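Local coordinates for protein uncharacterized esterase YxiM (Bacillus subtilis, PDB 2O14) that is an uncharacterised member of the GDSL lipolytic family that probably hydrolyses ester bonds and carries a galactose-binding-like beta domain, at residues R100-V103 / V108-V111; Y89-T94 / L132-T137. All blocks are in the same frame, centred on the assembly; numbering follows the deposited sequence.

Both contacts belong to the galactose-binding-like beta domain and are largely buried. Contact 1 lies within one sheet, where the neighbouring strands of a hairpin are joined by backbone hydrogen bonds. Contact 2 lies between the two sheets and consists of aliphatic side chains alone. Strands 100-105 and 131-138 are neighbours in the antiparallel sheet, so each contact uses that sheet: contact 1 at its edge, between strand 100-105 and the outermost strand 108-115, contact 2 on its inward face. A probable hydrogen bond from Thr137 N to Ser102 O ties them together. At the far end of segment 100-103 the partly exposed Arg100 binds a sulfate; contact 2 has no such polar end.

Contact 1 (R100-V103 / V108-V111); sequences RASV and VFQV. With SO4 (sulfate ion), chain C.
Val103 and Val111 pair across an antiparallel beta hairpin, and a classic beta bulge interrupts the pairing, with Gln110 and Val111 both set against Val103. The backbone bonds define it. Val103 N donates to Val111 O at 3.0 Å. Val103 O then takes two donors: Gln110 N at 2.8 Å, and Val111 N in a weak bond.

The apolar contacts lie around this. Val103 CB and Val111 CB are 4.1 Å apart on the same face of the sheet. The end of the Phe109 side chain comes back toward strand 100-103: with CG beside its backbone N (chi1 -76°), its ring brings CE1 to 3.8 Å from Ser102 CB. The approach is oblique. Val103 O sits at the edge of the same ring.

The polar side chains look beyond the pair. Ser102 OG bonds Asn113 N, and Gln110 NE2 bonds Ala105 O and Tyr227 OH, the latter in the region of the hydrolase domain.

Arg100 serves a sulfate, probably from the crystallisation liquor, which Lys140 NZ also holds. A leucine here would probably leave the sulfate with only part of its hold, as both guanidinium bonds would go. The anion's sulfur lies in the guanidinium plane, at its edge. Arg100 NE reaches SO4 O1 at 3.0 Å (N-H...O 161°), and Arg100 NH2 reaches SO4 O4 at 3.0 Å, less straight at 144°.

Contact 2 (Y89-T94 / L132-T137); sequences YEVKVT and LNLLVT
Val91 holds CG1 anti to its backbone N (chi1 -179°), which spreads its two methyls toward two different leucines of strand 131-138. Leu132 and Leu134 start alike, each with CG anti to the backbone N, but part at chi2 (67° in Leu132, 164° in Leu134). Val91 CG2 meets Leu132 CD2 at 4.3 Å. Val91 CG1 meets Leu134 CD1, also at 4.3 Å. One valine thus touches both leucines, a branch to each.

The touch is by methyl groups only, and the backbones stay well apart. Val93 and Val136 also turn their CB toward the facing strand, but their side chains stop short of close contact. The alternate residues point the other way: Glu90 and Lys92 are partly exposed on the outer face of their strand, as is Asn133 on the other.

Further side chains pack around this core. Phe123 of strand 120-127 lies against Val91 and Val93. Val103, on the strand beside Leu134 in the same sheet, reaches across to Val93 of the other. Strand 87-95 belongs to the mixed sheet and strand 131-138 to the antiparallel one. Such face-to-face aliphatic packing of two sheets is the hydrophobic core of a beta sandwich, the fold of galactose-binding-like domains.

Contact 1 (R100-V103 / V108-V111)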
loop_
_atom_site.group_PDB
_atom_site.type_symbol
_atom_site.label_atom_id
_atom_site.label_comp_id
_atom_site.label_asym_id
_atom_site.label_seq_id
_atom_site.Cartn_x
_atom_site.Cartn_y
_atom_site.Cartn_z
ATOM N N ARG A 100 4.826 2.468 -13.274
ATOM C CA ARG A 100 4.620 2.399 -11.828
ATOM C C ARG A 100 4.102 3.747 -11.351
ATOM O O ARG A 100 4.763 4.772 -11.530
ATOM C CB ARG A 100 5.917 2.043 -11.090
ATOM C CG ARG A 100 5.741 1.979 -9.576
ATOM C CD ARG A 100 6.803 1.127 -8.912
ATOM N NE ARG A 100 8.148 1.658 -9.096
ATOM C CZ ARG A 100 8.591 2.785 -8.545
ATOM N NH1 ARG A 100 7.797 3.512 -7.767
ATOM N NH2 ARG A 100 9.838 3.183 -8.768
ATOM N N ALA A 101 2.914 3.741 -10.752
ATOM C CA ALA A 101 2.295 4.970 -10.275
ATOM C C ALA A 101 1.466 4.745 -9.018
ATOM O O ALA A 101 1.075 3.618 -8.709
ATOM C CB ALA A 101 1.412 5.556 -11.370
ATOM N N SER A 102 1.213 5.829 -8.292
ATOM C CA SER A 102 0.407 5.779 -7.076
ATOM C C SER A 102 -0.816 6.663 -7.268
ATOM O O SER A 102 -0.855 7.497 -8.171
ATOM C CB SER A 102 1.213 6.278 -5.871
ATOM O OG SER A 102 2.245 5.361 -5.526
ATOM N N VAL A 103 -1.820 6.470 -6.424
ATOM C CA VAL A 103 -3.028 7.270 -6.495
ATOM C C VAL A 103 -3.085 8.141 -5.254
ATOM O O VAL A 103 -2.775 7.679 -4.152
ATOM C CB VAL A 103 -4.292 6.383 -6.551
ATOM C CG1 VAL A 103 -5.538 7.238 -6.399
ATOM C CG2 VAL A 103 -4.350 5.651 -7.874
ATOM N N VAL A 108 -3.320 13.151 0.087
ATOM C CA VAL A 108 -2.419 12.089 0.545
ATOM C C VAL A 108 -2.482 10.833 -0.321
ATOM O O VAL A 108 -3.428 10.645 -1.089
ATOM C CB VAL A 108 -2.730 11.664 2.002
ATOM C CG1 VAL A 108 -2.578 12.853 2.938
ATOM C CG2 VAL A 108 -4.138 11.095 2.095
ATOM N N PHE A 109 -1.472 9.976 -0.196
ATOM C CA PHE A 109 -1.449 8.730 -0.952
ATOM C C PHE A 109 -2.613 7.837 -0.529
ATOM O O PHE A 109 -2.978 7.804 0.650
ATOM C CB PHE A 109 -0.144 7.976 -0.701
ATOM C CG PHE A 109 1.038 8.545 -1.426
ATOM C CD1 PHE A 109 1.027 8.665 -2.812
ATOM C CD2 PHE A 109 2.185 8.911 -0.734
ATOM C CE1 PHE A 109 2.144 9.137 -3.504
ATOM C CE2 PHE A 109 3.312 9.386 -1.415
ATOM C CZ PHE A 109 3.290 9.497 -2.805
ATOM N N GLN A 110 -3.191 7.119 -1.489
ATOM C CA GLN A 110 -4.290 6.198 -1.208
ATOM C C GLN A 110 -3.883 4.786 -1.650
ATOM O O GLN A 110 -4.176 3.806 -0.962
ATOM C CB GLN A 110 -5.557 6.621 -1.951
ATOM C CG GLN A 110 -6.108 8.003 -1.591
ATOM C CD GLN A 110 -6.698 8.073 -0.193
ATOM O OE1 GLN A 110 -7.217 7.085 0.323
ATOM N NE2 GLN A 110 -6.647 9.252 0.413
ATOM N N VAL A 111 -3.223 4.682 -2.803
ATOM C CA VAL A 111 -2.760 3.388 -3.313
ATOM C C VAL A 111 -1.288 3.541 -3.697
ATOM O O VAL A 111 -0.924 4.493 -4.384
ATOM C CB VAL A 111 -3.558 2.925 -4.566
ATOM C CG1 VAL A 111 -3.151 1.501 -4.940
ATOM C CG2 VAL A 111 -5.061 2.980 -4.294
HETATM S S SO4 C . 11.301 0.245 -10.800
HETATM O O1 SO4 C . 9.935 0.598 -11.233
HETATM O O2 SO4 C . 12.289 0.790 -11.755
HETATM O O3 SO4 C . 11.418 -1.228 -10.748
HETATM O O4 SO4 C . 11.570 0.809 -9.464
#

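Contact 2 (Y89-T94 / L132-T137)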
loop_
_atom_site.group_PDB
_atom_site.type_symbol
_atom_site.label_atom_id
_atom_site.label_comp_id
_atom_site.label_asym_id
_atom_site.label_seq_id
_atom_site.Cartn_x
_atom_site.Cartn_y
_atom_site.Cartn_z
ATOM N N TYR A 89 -16.955 6.272 0.797
ATOM C CA TYR A 89 -17.046 5.784 -0.574
ATOM C C TYR A 89 -16.021 4.721 -0.943
ATOM O O TYR A 89 -14.941 4.642 -0.359
ATOM C CB TYR A 89 -16.903 6.942 -1.570
ATOM C CG TYR A 89 -18.101 7.854 -1.646
ATOM C CD1 TYR A 89 -18.317 8.840 -0.689
ATOM C CD2 TYR A 89 -19.038 7.711 -2.666
ATOM C CE1 TYR A 89 -19.440 9.666 -0.751
ATOM C CE2 TYR A 89 -20.162 8.528 -2.736
ATOM C CZ TYR A 89 -20.357 9.503 -1.776
ATOM O OH TYR A 89 -21.465 10.319 -1.842
ATOM N N GLU A 90 -16.383 3.897 -1.918
ATOM C CA GLU A 90 -15.493 2.870 -2.417
ATOM C C GLU A 90 -15.048 3.397 -3.767
ATOM O O GLU A 90 -15.881 3.771 -4.590
ATOM C CB GLU A 90 -16.227 1.544 -2.613
ATOM C CG GLU A 90 -15.349 0.459 -3.240
ATOM C CD GLU A 90 -16.114 -0.819 -3.545
ATOM O OE1 GLU A 90 -16.856 -0.855 -4.556
ATOM O OE2 GLU A 90 -15.973 -1.786 -2.768
ATOM N N VAL A 91 -13.740 3.442 -3.990
ATOM C CA VAL A 91 -13.217 3.928 -5.253
ATOM C C VAL A 91 -12.407 2.855 -5.972
ATOM O O VAL A 91 -11.387 2.384 -5.465
ATOM C CB VAL A 91 -12.317 5.164 -5.048
ATOM C CG1 VAL A 91 -11.806 5.664 -6.398
ATOM C CG2 VAL A 91 -13.088 6.254 -4.341
ATOM N N LYS A 92 -12.875 2.456 -7.146
ATOM C CA LYS A 92 -12.161 1.466 -7.933
ATOM C C LYS A 92 -11.391 2.268 -8.972
ATOM O O LYS A 92 -11.978 3.045 -9.723
ATOM C CB LYS A 92 -13.131 0.511 -8.623
ATOM C CG LYS A 92 -12.432 -0.497 -9.520
ATOM C CD LYS A 92 -13.405 -1.126 -10.504
ATOM C CE LYS A 92 -12.689 -2.013 -11.507
ATOM N NZ LYS A 92 -13.646 -2.559 -12.513
ATOM N N VAL A 93 -10.077 2.086 -9.000
ATOM C CA VAL A 93 -9.222 2.815 -9.929
ATOM C C VAL A 93 -8.718 1.934 -11.061
ATOM O O VAL A 93 -8.299 0.802 -10.832
ATOM C CB VAL A 93 -7.979 3.394 -9.214
ATOM C CG1 VAL A 93 -7.118 4.171 -10.205
ATOM C CG2 VAL A 93 -8.402 4.275 -8.059
ATOM N N THR A 94 -8.758 2.467 -12.279
ATOM C CA THR A 94 -8.269 1.755 -13.455
ATOM C C THR A 94 -7.352 2.724 -14.192
ATOM O O THR A 94 -7.814 3.711 -14.760
ATOM C CB THR A 94 -9.412 1.352 -14.409
ATOM O OG1 THR A 94 -10.398 0.597 -13.692
ATOM C CG2 THR A 94 -8.862 0.503 -15.553
ATOM N N LEU A 132 -14.603 15.024 -3.895
ATOM C CA LEU A 132 -13.438 14.139 -3.965
ATOM C C LEU A 132 -12.448 14.705 -4.982
ATOM O O LEU A 132 -12.836 15.051 -6.099
ATOM C CB LEU A 132 -13.873 12.735 -4.401
ATOM C CG LEU A 132 -12.762 11.716 -4.682
ATOM C CD1 LEU A 132 -12.026 11.370 -3.395
ATOM C CD2 LEU A 132 -13.367 10.464 -5.297
ATOM N N ASN A 133 -11.177 14.806 -4.596
ATOM C CA ASN A 133 -10.144 15.332 -5.488
ATOM C C ASN A 133 -9.041 14.291 -5.588
ATOM O O ASN A 133 -8.304 14.043 -4.627
ATOM C CB ASN A 133 -9.603 16.658 -4.948
ATOM C CG ASN A 133 -10.718 17.578 -4.462
ATOM O OD1 ASN A 133 -11.196 17.442 -3.339
ATOM N ND2 ASN A 133 -11.153 18.496 -5.318
ATOM N N LEU A 134 -8.934 13.694 -6.769
ATOM C CA LEU A 134 -7.983 12.618 -7.012
ATOM C C LEU A 134 -7.049 12.840 -8.200
ATOM O O LEU A 134 -7.366 13.579 -9.131
ATOM C CB LEU A 134 -8.789 11.320 -7.204
ATOM C CG LEU A 134 -8.149 9.984 -7.589
ATOM C CD1 LEU A 134 -9.133 8.857 -7.302
ATOM C CD2 LEU A 134 -7.758 9.996 -9.064
ATOM N N LEU A 135 -5.879 12.212 -8.145
ATOM C CA LEU A 135 -4.919 12.286 -9.242
ATOM C C LEU A 135 -4.049 11.042 -9.187
ATOM O O LEU A 135 -4.015 10.341 -8.170
ATOM C CB LEU A 135 -4.026 13.534 -9.148
ATOM C CG LEU A 135 -2.890 13.597 -8.113
ATOM C CD1 LEU A 135 -1.782 14.499 -8.639
ATOM C CD2 LEU A 135 -3.407 14.106 -6.768
ATOM N N VAL A 136 -3.380 10.754 -10.295
ATOM C CA VAL A 136 -2.467 9.622 -10.365
ATOM C C VAL A 136 -1.151 10.359 -10.228
ATOM O O VAL A 136 -0.960 11.401 -10.855
ATOM C CB VAL A 136 -2.566 8.902 -11.722
ATOM C CG1 VAL A 136 -1.576 7.739 -11.780
ATOM C CG2 VAL A 136 -3.986 8.390 -11.915
ATOM N N THR A 137 -0.245 9.839 -9.414
ATOM C CA THR A 137 0.994 10.557 -9.183
ATOM C C THR A 137 2.258 9.720 -9.083
ATOM O O THR A 137 2.243 8.486 -9.151
ATOM C CB THR A 137 0.872 11.402 -7.897
ATOM O OG1 THR A 137 2.012 12.261 -7.760
ATOM C CG2 THR A 137 0.774 10.489 -6.688
#